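Local coordinates for glutathione peroxidase-like protein (Trypanosoma brucei, PDB 2VUP) that probably reduces hydroperoxides as a peroxidase of the glutathione peroxidase family, drawing its electrons from trypanothione by way of tryparedoxin, at residues Ser26-Phe31 with Gly161-Arg166; Cys60-Gly65 with Ile148-Thr153; Leu34-Lys39 with Phe115-Lys120; Gly66-Thr71 with Thr109-Glu114. All blocks are in the same frame, centred on the assembly; numbering follows the deposited sequence.

The four contacts tie loops and helices around the central sheet of one thioredoxin-like chain. Interaction 2 holds Cys60, the predicted active-site residue, and interaction 4 continues from it along helix 63-77, with centres about 13 Å apart. They join through packing of Phe152 CZ on Tyr67 CE2 (3.8 Å) and of Lys64 CA on Phe111 CE1 (3.8 Å). Interaction 3 reaches interaction 4 through the ring of Phe115, whose CZ lies 3.8 Å from Ala70 CB. Interaction 1 closes the longest loop, within which the other three are nested. Its centre is about 21 Å from that of interaction 2, yet Arg166 CG still touches Thr153 CG2 at 3.9 Å.

Interaction 1: residues Ser26-Phe31 with Gly161-Arg166; sequences SSIFDF and GVPVER
Phe29, Ile28 and Ser27 close round Gly161, in the turn of the beta hairpin that joins strands 154-157 and 163-167 of the thioredoxin fold. Ile28 CG1 lies 3.8 Å above the plane of the Phe29 ring, over its centre, and Gly161 packs against both residues. Gly161 CA approaches Phe29 CE2 obliquely, at 3.2 Å; the place where a side chain would point is taken by the ring. Gly161 has positive phi (76°), and its carbonyl oxygen accepts a hydrogen bond from Ile28 N at 2.8 Å, the donor lying in the carbonyl plane. The same oxygen is packed by carbon: Ile28 CG2 is 3.4 Å away and Ser27 CB 3.3 Å. Ile28 has CG1 wedged between its backbone N and carbonyl carbon (chi1 66°), which leaves CG2 to face Gly161 O and, more loosely, Pro163 CG at 4.5 Å. Beyond the pair, Ile28 leans on Leu131 of helix 130-138 and on Ile157, joining the N-terminal segment to helix and sheet together. Ser27 shapes its own segment through an ST turn, its OG accepting from Phe29 N at 3.2 Å. Toward the start of the segment, Val162 CG2, set beside its own backbone N, touches Ser26 O at 3.4 Å.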
loop_
_atom_site.group_PDB
_atom_site.type_symbol
_atom_site.label_atom_id
_atom_site.label_comp_id
_atom_site.label_asym_id
_atom_site.label_seq_id
_atom_site.Cartn_x
_atom_site.Cartn_y
_atom_site.Cartn_z
ATOM N N SER A 26 0.989 8.967 15.750
ATOM C CA SER A 26 -0.441 8.756 15.956
ATOM C C SER A 26 -1.191 8.429 14.665
ATOM O O SER A 26 -2.343 7.997 14.707
ATOM C CB SER A 26 -1.062 9.968 16.660
ATOM O OG SER A 26 -0.953 11.137 15.865
ATOM N N SER A 27 -0.536 8.643 13.526
ATOM C CA SER A 27 -1.105 8.320 12.221
ATOM C C SER A 27 -0.026 8.181 11.148
ATOM O O SER A 27 1.162 8.400 11.409
ATOM C CB SER A 27 -2.134 9.374 11.789
ATOM O OG SER A 27 -1.514 10.602 11.458
ATOM N N ILE A 28 -0.456 7.817 9.943
ATOM C CA ILE A 28 0.444 7.728 8.797
ATOM C C ILE A 28 0.888 9.116 8.318
ATOM O O ILE A 28 1.909 9.254 7.643
ATOM C CB ILE A 28 -0.170 6.891 7.629
ATOM C CG1 ILE A 28 -1.395 7.585 7.015
ATOM C CG2 ILE A 28 -0.493 5.451 8.102
ATOM C CD1 ILE A 28 -1.691 7.171 5.587
ATOM N N PHE A 29 0.131 10.141 8.708
ATOM C CA PHE A 29 0.394 11.515 8.283
ATOM C C PHE A 29 1.541 12.186 9.039
ATOM O O PHE A 29 1.925 13.307 8.723
ATOM C CB PHE A 29 -0.894 12.344 8.341
ATOM C CG PHE A 29 -2.052 11.681 7.651
ATOM C CD1 PHE A 29 -2.044 11.506 6.266
ATOM C CD2 PHE A 29 -3.125 11.187 8.384
ATOM C CE1 PHE A 29 -3.102 10.872 5.620
ATOM C CE2 PHE A 29 -4.190 10.559 7.749
ATOM C CZ PHE A 29 -4.175 10.394 6.366
ATOM N N ASP A 30 2.098 11.480 10.015
ATOM C CA ASP A 30 3.312 11.926 10.686
ATOM C C ASP A 30 4.579 11.511 9.919
ATOM O O ASP A 30 5.694 11.717 10.391
ATOM C CB ASP A 30 3.342 11.399 12.126
ATOM C CG ASP A 30 2.233 11.996 12.998
ATOM O OD1 ASP A 30 1.495 12.895 12.532
ATOM O OD2 ASP A 30 2.097 11.552 14.152
ATOM N N PHE A 31 4.398 10.940 8.731
ATOM C CA PHE A 31 5.520 10.435 7.932
ATOM C C PHE A 31 5.620 11.081 6.555
ATOM O O PHE A 31 4.617 11.498 5.976
ATOM C CB PHE A 31 5.464 8.905 7.827
ATOM C CG PHE A 31 5.511 8.221 9.156
ATOM C CD1 PHE A 31 6.729 8.000 9.792
ATOM C CD2 PHE A 31 4.336 7.835 9.797
ATOM C CE1 PHE A 31 6.782 7.392 11.040
ATOM C CE2 PHE A 31 4.377 7.220 11.047
ATOM C CZ PHE A 31 5.611 6.999 11.668
ATOM N N GLY A 161 -6.146 8.198 9.749
ATOM C CA GLY A 161 -4.819 7.780 9.285
ATOM C C GLY A 161 -4.163 6.712 10.144
ATOM O O GLY A 161 -2.940 6.605 10.178
ATOM N N VAL A 162 -4.991 5.917 10.823
ATOM C CA VAL A 162 -4.544 4.839 11.709
ATOM C C VAL A 162 -4.776 3.484 11.020
ATOM O O VAL A 162 -5.890 3.211 10.562
ATOM C CB VAL A 162 -5.310 4.880 13.058
ATOM C CG1 VAL A 162 -4.926 3.710 13.953
ATOM C CG2 VAL A 162 -5.077 6.213 13.783
ATOM N N PRO A 163 -3.729 2.633 10.945
ATOM C CA PRO A 163 -3.879 1.315 10.310
ATOM C C PRO A 163 -4.767 0.380 11.136
ATOM O O PRO A 163 -4.518 0.177 12.330
ATOM C CB PRO A 163 -2.443 0.770 10.250
ATOM C CG PRO A 163 -1.548 1.920 10.597
ATOM C CD PRO A 163 -2.363 2.834 11.457
ATOM N N VAL A 164 -5.783 -0.183 10.490
ATOM C CA VAL A 164 -6.768 -1.021 11.173
ATOM C C VAL A 164 -6.703 -2.505 10.786
ATOM O O VAL A 164 -7.164 -3.358 11.550
ATOM C CB VAL A 164 -8.217 -0.473 11.008
ATOM C CG1 VAL A 164 -8.363 0.864 11.732
ATOM C CG2 VAL A 164 -8.594 -0.336 9.537
ATOM N N GLU A 165 -6.144 -2.810 9.612
ATOM C CA GLU A 165 -5.948 -4.204 9.177
ATOM C C GLU A 165 -4.637 -4.394 8.401
ATOM O O GLU A 165 -4.251 -3.530 7.616
ATOM C CB GLU A 165 -7.097 -4.683 8.266
ATOM C CG GLU A 165 -8.518 -4.409 8.746
ATOM C CD GLU A 165 -8.989 -5.332 9.873
ATOM O OE1 GLU A 165 -8.364 -6.402 10.103
ATOM O OE2 GLU A 165 -9.995 -4.967 10.531
ATOM N N ARG A 166 -3.977 -5.530 8.622
ATOM C CA ARG A 166 -3.000 -6.068 7.673
ATOM C C ARG A 166 -3.639 -7.196 6.861
ATOM O O ARG A 166 -4.222 -8.130 7.429
ATOM C CB ARG A 166 -1.743 -6.599 8.379
ATOM C CG ARG A 166 -0.728 -7.257 7.416
ATOM C CD ARG A 166 0.409 -7.973 8.130
ATOM N NE ARG A 166 1.212 -7.068 8.952
ATOM C CZ ARG A 166 2.519 -7.189 9.170
ATOM N NH1 ARG A 166 3.136 -6.308 9.943
ATOM N NH2 ARG A 166 3.214 -8.180 8.621
#

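Interaction 2: residues Cys60-Gly65 with Ile148-Thr153; sequences CGYTKG and IKWNFT
The Tyr62 ring turns its edge to Trp150, whose CD1 lies near the tyrosine plane, 3.9 Å from Tyr62 CD2. The indole carries Asn151 ND2 on one face, toward the rim. Phe152 has Tyr62 O over the centre of one face, while Cys60 CB stands at its edge, 4.1 Å from CE2. Among these groups lies Cys60 SG, extended away from its backbone N (chi1 179°). Tyr62 N gives it a nearly straight capping bond of 3.2 Å, and Asn151 ND2 a weak one of 3.4 Å; Trp150 NE1 is close by at 3.5 Å, with the sulfur oblique to the indole. Sulfur, indole and amide, with Gln95 against Asn151, are consistent with the Cys-Gln-Trp-Asn tetrad of glutathione peroxidases. A capping box steadies the cysteine, Cys60 N bonding Thr63 OG1 at 2.8 Å. In the other segment, a type II turn from Trp150 to Thr153 gives Phe152 the positive phi (73°) that such a turn requires. The contact thus sits where helix 63-77 begins: Phe152 lies on Tyr54 and Val56 of strand 51-56, and Thr63 packs on Phe106 and Phe111 of helix 100-111.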
loop_
_atom_site.group_PDB
_atom_site.type_symbol
_atom_site.label_atom_id
_atom_site.label_comp_id
_atom_site.label_asym_id
_atom_site.label_seq_id
_atom_site.Cartn_x
_atom_site.Cartn_y
_atom_site.Cartn_z
ATOM N N CYS A 60 6.370 -10.551 -9.674
ATOM C CA CYS A 60 5.931 -11.452 -8.611
ATOM C C CYS A 60 4.799 -12.339 -9.124
ATOM O O CYS A 60 4.129 -11.999 -10.102
ATOM C CB CYS A 60 5.470 -10.640 -7.391
ATOM S SG CYS A 60 4.854 -11.599 -5.976
ATOM N N GLY A 61 4.592 -13.478 -8.465
ATOM C CA GLY A 61 3.440 -14.336 -8.762
ATOM C C GLY A 61 2.129 -13.704 -8.314
ATOM O O GLY A 61 1.045 -14.094 -8.765
ATOM N N TYR A 62 2.231 -12.717 -7.423
ATOM C CA TYR A 62 1.069 -11.940 -7.001
ATOM C C TYR A 62 0.848 -10.645 -7.795
ATOM O O TYR A 62 -0.141 -9.959 -7.572
ATOM C CB TYR A 62 1.148 -11.630 -5.509
ATOM C CG TYR A 62 0.916 -12.818 -4.598
ATOM C CD1 TYR A 62 -0.340 -13.423 -4.519
ATOM C CD2 TYR A 62 1.948 -13.321 -3.797
ATOM C CE1 TYR A 62 -0.560 -14.508 -3.675
ATOM C CE2 TYR A 62 1.738 -14.406 -2.944
ATOM C CZ TYR A 62 0.479 -14.992 -2.890
ATOM O OH TYR A 62 0.244 -16.053 -2.053
ATOM N N THR A 63 1.755 -10.312 -8.711
ATOM C CA THR A 63 1.651 -9.060 -9.485
ATOM C C THR A 63 0.286 -8.875 -10.179
ATOM O O THR A 63 -0.383 -7.860 -9.962
ATOM C CB THR A 63 2.805 -8.898 -10.509
ATOM O OG1 THR A 63 4.062 -8.926 -9.829
ATOM C CG2 THR A 63 2.687 -7.569 -11.265
ATOM N N LYS A 64 -0.117 -9.856 -10.991
ATOM C CA LYS A 64 -1.394 -9.808 -11.715
ATOM C C LYS A 64 -2.573 -9.641 -10.782
ATOM O O LYS A 64 -3.309 -8.660 -10.876
ATOM C CB LYS A 64 -1.605 -11.077 -12.541
ATOM C CG LYS A 64 -1.166 -10.981 -13.995
ATOM C CD LYS A 64 -1.991 -11.940 -14.876
ATOM C CE LYS A 64 -3.454 -11.497 -14.950
ATOM N NZ LYS A 64 -4.280 -12.286 -15.924
ATOM N N GLY A 65 -2.750 -10.608 -9.885
ATOM C CA GLY A 65 -3.851 -10.582 -8.929
ATOM C C GLY A 65 -3.769 -9.375 -8.012
ATOM O O GLY A 65 -4.794 -8.813 -7.621
ATOM N N ILE A 148 7.220 -7.816 7.107
ATOM C CA ILE A 148 6.476 -8.062 5.875
ATOM C C ILE A 148 7.012 -9.373 5.312
ATOM O O ILE A 148 8.227 -9.568 5.245
ATOM C CB ILE A 148 6.642 -6.892 4.849
ATOM C CG1 ILE A 148 6.227 -5.539 5.461
ATOM C CG2 ILE A 148 5.889 -7.173 3.540
ATOM C CD1 ILE A 148 4.735 -5.387 5.759
ATOM N N LYS A 149 6.119 -10.276 4.916
ATOM C CA LYS A 149 6.545 -11.608 4.452
ATOM C C LYS A 149 6.786 -11.708 2.952
ATOM O O LYS A 149 7.592 -12.523 2.491
ATOM C CB LYS A 149 5.551 -12.686 4.907
ATOM C CG LYS A 149 5.595 -12.959 6.426
ATOM C CD LYS A 149 6.924 -13.597 6.831
ATOM C CE LYS A 149 6.944 -13.999 8.309
ATOM N NZ LYS A 149 7.876 -15.147 8.562
ATOM N N TRP A 150 6.083 -10.887 2.184
ATOM C CA TRP A 150 6.206 -10.941 0.741
ATOM C C TRP A 150 5.653 -9.685 0.085
ATOM O O TRP A 150 5.055 -8.841 0.757
ATOM C CB TRP A 150 5.485 -12.190 0.197
ATOM C CG TRP A 150 6.057 -12.697 -1.093
ATOM C CD1 TRP A 150 5.445 -12.700 -2.307
ATOM C CD2 TRP A 150 7.354 -13.284 -1.296
ATOM N NE1 TRP A 150 6.271 -13.238 -3.253
ATOM C CE2 TRP A 150 7.450 -13.610 -2.661
ATOM C CE3 TRP A 150 8.439 -13.564 -0.455
ATOM C CZ2 TRP A 150 8.591 -14.203 -3.215
ATOM C CZ3 TRP A 150 9.576 -14.147 -1.002
ATOM C CH2 TRP A 150 9.639 -14.461 -2.372
ATOM N N ASN A 151 5.875 -9.574 -1.227
ATOM C CA ASN A 151 5.224 -8.578 -2.073
ATOM C C ASN A 151 3.704 -8.682 -1.936
ATOM O O ASN A 151 3.174 -9.781 -1.730
ATOM C CB ASN A 151 5.603 -8.804 -3.552
ATOM C CG ASN A 151 7.094 -9.035 -3.761
ATOM O OD1 ASN A 151 7.924 -8.158 -3.505
ATOM N ND2 ASN A 151 7.439 -10.217 -4.250
ATOM N N PHE A 152 3.020 -7.541 -2.055
ATOM C CA PHE A 152 1.548 -7.429 -2.052
ATOM C C PHE A 152 0.830 -7.625 -0.723
ATOM O O PHE A 152 -0.374 -7.916 -0.677
ATOM C CB PHE A 152 0.894 -8.170 -3.233
ATOM C CG PHE A 152 1.320 -7.623 -4.548
ATOM C CD1 PHE A 152 0.688 -6.504 -5.083
ATOM C CD2 PHE A 152 2.412 -8.168 -5.219
ATOM C CE1 PHE A 152 1.114 -5.959 -6.290
ATOM C CE2 PHE A 152 2.843 -7.629 -6.425
ATOM C CZ PHE A 152 2.190 -6.519 -6.962
ATOM N N THR A 153 1.583 -7.451 0.355
ATOM C CA THR A 153 0.997 -7.231 1.659
ATOM C C THR A 153 0.337 -5.851 1.584
ATOM O O THR A 153 0.851 -4.947 0.907
ATOM C CB THR A 153 2.078 -7.290 2.753
ATOM O OG1 THR A 153 2.826 -8.512 2.618
ATOM C CG2 THR A 153 1.469 -7.206 4.159
#

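Interaction 3: residues Leu34-Lys39 with Phe115-Lys120; sequences LDADHK and FPIMAK
Backbone bonds carry the join between Leu34-Ala36 and Ile117-Ala119. Ala119 N donates to Leu34 O at 3.0 Å, and Ala36 N donates to Ile117 O at 3.1 Å. The two bonds flank Asp35 and Met118, which form a single beta bridge. A water adds a third link by donating to both Leu34 O and Ala119 O, so Leu34 O receives a backbone N-H and a water together. Apolar contacts are small: Leu34 CB meets Ala119 CB at 3.9 Å, and Ala36 CB lies 4.4 Å from Ile117 CG2. Other packing adds to them. His38 CD2 rests 3.8 Å from Ala119 CB, which is oblique to the imidazole. Met118 turns its side chain away from the loop, yet its CB packs on the Leu34 carbonyl, 3.5 Å from Leu34 O; the chain bends at chi2 (-62°) and packs on Leu85 and Phe87. Charge acts within the loop: Asp35 OD2 takes Lys39 NZ on its syn lone pair in a 2.6 Å salt bridge, while OD1 accepts Lys39 N from above the carboxylate plane. Segment 115-120 is itself bonded to Ala86 of edge strand 83-88. A type I turn from Asp35 to His38, followed by the positive phi of His38, fits a hairpin with a G1 bulge, consistent with the N-terminal hairpin that precedes the thioredoxin core in glutathione peroxidases.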
loop_
_atom_site.group_PDB
_atom_site.type_symbol
_atom_site.label_atom_id
_atom_site.label_comp_id
_atom_site.label_asym_id
_atom_site.label_seq_id
_atom_site.Cartn_x
_atom_site.Cartn_y
_atom_site.Cartn_z
ATOM N N LEU A 34 8.339 9.834 -0.572
ATOM C CA LEU A 34 8.630 10.282 -1.920
ATOM C C LEU A 34 7.774 9.522 -2.916
ATOM O O LEU A 34 7.598 8.309 -2.793
ATOM C CB LEU A 34 10.101 10.037 -2.255
ATOM C CG LEU A 34 11.204 10.823 -1.555
ATOM C CD1 LEU A 34 12.564 10.297 -2.025
ATOM C CD2 LEU A 34 11.083 12.331 -1.815
ATOM N N ASP A 35 7.247 10.239 -3.907
ATOM C CA ASP A 35 6.559 9.601 -5.016
ATOM C C ASP A 35 7.572 9.042 -6.013
ATOM O O ASP A 35 8.783 9.241 -5.858
ATOM C CB ASP A 35 5.552 10.554 -5.676
ATOM C CG ASP A 35 6.208 11.711 -6.412
ATOM O OD1 ASP A 35 7.444 11.707 -6.607
ATOM O OD2 ASP A 35 5.465 12.633 -6.816
ATOM N N ALA A 36 7.073 8.341 -7.027
ATOM C CA ALA A 36 7.929 7.686 -8.017
ATOM C C ALA A 36 8.799 8.670 -8.805
ATOM O O ALA A 36 9.785 8.274 -9.423
ATOM C CB ALA A 36 7.090 6.820 -8.960
ATOM N N ASP A 37 8.434 9.950 -8.767
ATOM C CA ASP A 37 9.218 11.024 -9.381
ATOM C C ASP A 37 10.249 11.639 -8.436
ATOM O O ASP A 37 10.906 12.622 -8.787
ATOM C CB ASP A 37 8.285 12.123 -9.910
ATOM C CG ASP A 37 7.593 11.726 -11.197
ATOM O OD1 ASP A 37 8.253 11.132 -12.077
ATOM O OD2 ASP A 37 6.387 12.003 -11.329
ATOM N N HIS A 38 10.388 11.049 -7.250
ATOM C CA HIS A 38 11.363 11.475 -6.225
ATOM C C HIS A 38 11.160 12.905 -5.699
ATOM O O HIS A 38 12.098 13.544 -5.232
ATOM C CB HIS A 38 12.814 11.219 -6.677
ATOM C CG HIS A 38 13.085 9.786 -7.007
ATOM N ND1 HIS A 38 13.334 9.350 -8.290
ATOM C CD2 HIS A 38 13.090 8.681 -6.226
ATOM C CE1 HIS A 38 13.502 8.041 -8.284
ATOM N NE2 HIS A 38 13.355 7.609 -7.045
ATOM N N LYS A 39 9.930 13.397 -5.791
ATOM C CA LYS A 39 9.521 14.588 -5.045
ATOM C C LYS A 39 8.641 14.172 -3.864
ATOM O O LYS A 39 8.013 13.105 -3.907
ATOM C CB LYS A 39 8.797 15.604 -5.946
ATOM C CG LYS A 39 7.673 15.032 -6.791
ATOM C CD LYS A 39 6.947 16.116 -7.584
ATOM C CE LYS A 39 6.203 15.520 -8.768
ATOM N NZ LYS A 39 5.047 14.661 -8.408
ATOM N N PHE A 115 -3.879 4.945 -9.578
ATOM C CA PHE A 115 -3.528 5.342 -8.220
ATOM C C PHE A 115 -2.036 5.713 -8.100
ATOM O O PHE A 115 -1.230 5.327 -8.948
ATOM C CB PHE A 115 -3.951 4.269 -7.201
ATOM C CG PHE A 115 -3.473 2.874 -7.528
ATOM C CD1 PHE A 115 -4.355 1.934 -8.054
ATOM C CD2 PHE A 115 -2.151 2.493 -7.285
ATOM C CE1 PHE A 115 -3.928 0.642 -8.350
ATOM C CE2 PHE A 115 -1.712 1.204 -7.575
ATOM C CZ PHE A 115 -2.601 0.277 -8.114
ATOM N N PRO A 116 -1.673 6.491 -7.062
ATOM C CA PRO A 116 -0.288 6.927 -6.863
ATOM C C PRO A 116 0.714 5.793 -6.643
ATOM O O PRO A 116 0.512 4.944 -5.765
ATOM C CB PRO A 116 -0.378 7.779 -5.596
ATOM C CG PRO A 116 -1.791 8.227 -5.543
ATOM C CD PRO A 116 -2.558 7.046 -6.024
ATOM N N ILE A 117 1.776 5.796 -7.452
ATOM C CA ILE A 117 2.919 4.897 -7.288
ATOM C C ILE A 117 4.066 5.683 -6.640
ATOM O O ILE A 117 4.440 6.761 -7.115
ATOM C CB ILE A 117 3.414 4.310 -8.639
ATOM C CG1 ILE A 117 2.262 3.695 -9.456
ATOM C CG2 ILE A 117 4.525 3.284 -8.416
ATOM C CD1 ILE A 117 1.515 2.566 -8.764
ATOM N N MET A 118 4.621 5.127 -5.569
ATOM C CA MET A 118 5.660 5.799 -4.794
ATOM C C MET A 118 7.079 5.399 -5.228
ATOM O O MET A 118 7.264 4.513 -6.064
ATOM C CB MET A 118 5.453 5.529 -3.295
ATOM C CG MET A 118 4.044 5.837 -2.779
ATOM S SD MET A 118 3.589 7.581 -2.945
ATOM C CE MET A 118 1.816 7.492 -3.019
ATOM N N ALA A 119 8.078 6.072 -4.659
ATOM C CA ALA A 119 9.472 5.709 -4.861
ATOM C C ALA A 119 9.759 4.368 -4.180
ATOM O O ALA A 119 9.161 4.056 -3.137
ATOM C CB ALA A 119 10.378 6.776 -4.287
ATOM N N LYS A 120 10.682 3.598 -4.762
ATOM C CA LYS A 120 11.114 2.314 -4.207
ATOM C C LYS A 120 11.678 2.493 -2.795
ATOM O O LYS A 120 12.389 3.454 -2.515
ATOM C CB LYS A 120 12.166 1.635 -5.093
ATOM C CG LYS A 120 11.743 1.391 -6.557
ATOM C CD LYS A 120 12.880 0.768 -7.402
ATOM C CE LYS A 120 13.311 -0.604 -6.884
ATOM N NZ LYS A 120 14.291 -1.288 -7.781
HETATM O O HOH W 1 8.410 6.039 -1.345
#

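Interaction 4: residues Gly66-Thr71 with Thr109-Glu114; sequences GYETAT and TKFKAE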
loop_
_atom_site.group_PDB
_atom_site.type_symbol
_atom_site.label_atom_id
_atom_site.label_comp_id
_atom_site.label_asym_id
_atom_site.label_seq_id
_atom_site.Cartn_x
_atom_site.Cartn_y
_atom_site.Cartn_z
ATOM N N GLY A 66 -2.543 -8.989 -7.665
ATOM C CA GLY A 66 -2.305 -7.848 -6.781
ATOM C C GLY A 66 -2.776 -6.542 -7.389
ATOM O O GLY A 66 -3.581 -5.832 -6.796
ATOM N N TYR A 67 -2.294 -6.243 -8.591
ATOM C CA TYR A 67 -2.682 -5.002 -9.268
ATOM C C TYR A 67 -4.149 -4.957 -9.695
ATOM O O TYR A 67 -4.736 -3.878 -9.766
ATOM C CB TYR A 67 -1.744 -4.692 -10.438
ATOM C CG TYR A 67 -0.495 -3.930 -10.028
ATOM C CD1 TYR A 67 -0.563 -2.589 -9.657
ATOM C CD2 TYR A 67 0.752 -4.555 -10.002
ATOM C CE1 TYR A 67 0.583 -1.890 -9.271
ATOM C CE2 TYR A 67 1.902 -3.864 -9.617
ATOM C CZ TYR A 67 1.809 -2.539 -9.259
ATOM O OH TYR A 67 2.940 -1.852 -8.896
ATOM N N GLU A 68 -4.739 -6.125 -9.961
ATOM C CA GLU A 68 -6.152 -6.216 -10.339
ATOM C C GLU A 68 -7.060 -5.913 -9.155
ATOM O O GLU A 68 -8.041 -5.187 -9.294
ATOM C CB GLU A 68 -6.487 -7.591 -10.939
ATOM C CG GLU A 68 -6.020 -7.763 -12.382
ATOM C CD GLU A 68 -6.168 -9.186 -12.913
ATOM O OE1 GLU A 68 -5.857 -9.396 -14.105
ATOM O OE2 GLU A 68 -6.581 -10.091 -12.150
ATOM N N THR A 69 -6.726 -6.471 -7.994
ATOM C CA THR A 69 -7.462 -6.184 -6.767
ATOM C C THR A 69 -7.333 -4.706 -6.383
ATOM O O THR A 69 -8.340 -4.052 -6.070
ATOM C CB THR A 69 -7.017 -7.106 -5.618
ATOM O OG1 THR A 69 -7.506 -8.433 -5.861
ATOM C CG2 THR A 69 -7.550 -6.621 -4.278
ATOM N N ALA A 70 -6.106 -4.186 -6.420
ATOM C CA ALA A 70 -5.831 -2.786 -6.070
ATOM C C ALA A 70 -6.613 -1.810 -6.952
ATOM O O ALA A 70 -7.246 -0.884 -6.446
ATOM C CB ALA A 70 -4.341 -2.503 -6.143
ATOM N N THR A 71 -6.567 -2.040 -8.261
ATOM C CA THR A 71 -7.304 -1.256 -9.264
ATOM C C THR A 71 -8.823 -1.326 -9.063
ATOM O O THR A 71 -9.501 -0.296 -9.034
ATOM C CB THR A 71 -6.965 -1.756 -10.687
ATOM O OG1 THR A 71 -5.556 -1.651 -10.908
ATOM C CG2 THR A 71 -7.701 -0.959 -11.756
ATOM N N THR A 109 0.441 0.533 -18.379
ATOM C CA THR A 109 0.176 -0.184 -19.634
ATOM C C THR A 109 -0.575 -1.502 -19.416
ATOM O O THR A 109 -1.510 -1.819 -20.158
ATOM C CB THR A 109 1.471 -0.464 -20.450
ATOM O OG1 THR A 109 2.403 -1.204 -19.651
ATOM C CG2 THR A 109 2.123 0.835 -20.918
ATOM N N LYS A 110 -0.171 -2.258 -18.397
ATOM C CA LYS A 110 -0.725 -3.591 -18.170
ATOM C C LYS A 110 -2.047 -3.590 -17.406
ATOM O O LYS A 110 -2.976 -4.323 -17.761
ATOM C CB LYS A 110 0.292 -4.497 -17.473
ATOM C CG LYS A 110 1.311 -5.115 -18.408
ATOM C CD LYS A 110 1.612 -6.554 -18.015
ATOM C CE LYS A 110 2.218 -7.325 -19.183
ATOM N NZ LYS A 110 1.963 -8.796 -19.084
ATOM N N PHE A 111 -2.139 -2.753 -16.376
ATOM C CA PHE A 111 -3.245 -2.847 -15.427
ATOM C C PHE A 111 -4.183 -1.654 -15.418
ATOM O O PHE A 111 -5.282 -1.735 -14.859
ATOM C CB PHE A 111 -2.706 -3.141 -14.022
ATOM C CG PHE A 111 -1.825 -4.359 -13.964
ATOM C CD1 PHE A 111 -2.384 -5.636 -13.954
ATOM C CD2 PHE A 111 -0.440 -4.231 -13.943
ATOM C CE1 PHE A 111 -1.577 -6.765 -13.914
ATOM C CE2 PHE A 111 0.378 -5.355 -13.904
ATOM C CZ PHE A 111 -0.193 -6.627 -13.890
ATOM N N LYS A 112 -3.760 -0.562 -16.056
ATOM C CA LYS A 112 -4.521 0.692 -16.075
ATOM C C LYS A 112 -4.710 1.246 -14.663
ATOM O O LYS A 112 -5.752 1.829 -14.338
ATOM C CB LYS A 112 -5.872 0.523 -16.801
ATOM C CG LYS A 112 -5.886 0.982 -18.263
ATOM C CD LYS A 112 -4.864 0.248 -19.123
ATOM C CE LYS A 112 -4.706 0.916 -20.483
ATOM N NZ LYS A 112 -3.337 0.698 -21.031
ATOM N N ALA A 113 -3.690 1.046 -13.831
ATOM C CA ALA A 113 -3.691 1.547 -12.464
ATOM C C ALA A 113 -3.415 3.048 -12.466
ATOM O O ALA A 113 -2.383 3.508 -12.968
ATOM C CB ALA A 113 -2.667 0.798 -11.620
ATOM N N GLU A 114 -4.359 3.801 -11.915
ATOM C CA GLU A 114 -4.322 5.255 -11.951
ATOM C C GLU A 114 -3.990 5.830 -10.571
ATOM O O GLU A 114 -3.836 7.046 -10.417
ATOM C CB GLU A 114 -5.667 5.798 -12.452
ATOM C CG GLU A 114 -6.148 5.157 -13.761
ATOM C CD GLU A 114 -7.603 5.477 -14.092
ATOM O OE1 GLU A 114 -8.267 4.634 -14.732
ATOM O OE2 GLU A 114 -8.088 6.563 -13.717
#
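Tyr67 O is gripped twice by Thr71, through N at 3.0 Å and through OG1 at 2.6 Å, the two donors arriving from opposite faces of the carbonyl plane. Thr71 OG1 lies anti to its own carbonyl carbon (chi1 -58°), and the hydroxyl so turned back on the helix also packs against Ala113 CB at 3.9 Å. Aromatic contact does the larger share of the joining. Tyr67 CB stands over one face of Phe111 in a CH-pi contact, 3.7 Å from the ring centroid and 16° off its normal. Lys110 CB lies over the opposite face, so the phenyl is sandwiched between two methylenes. The two rings are nearly parallel, at 19°, but slid apart so far that they barely overlap, with centroids 5.1 Å apart. Glu68 CG approaches Phe111 obliquely. After Phe111 the chain leaves the helical path at Lys112, which has positive phi, and its NZ reaches back to Thr109 O at 3.2 Å. Tyr67 also rests on Val56 of strand 51-56. The helix after the predicted active-site cysteine, part of the thioredoxin core, packs on the C-terminal end of helix 100-111, consistent with the extra helix that glutathione peroxidases insert before the next core helix.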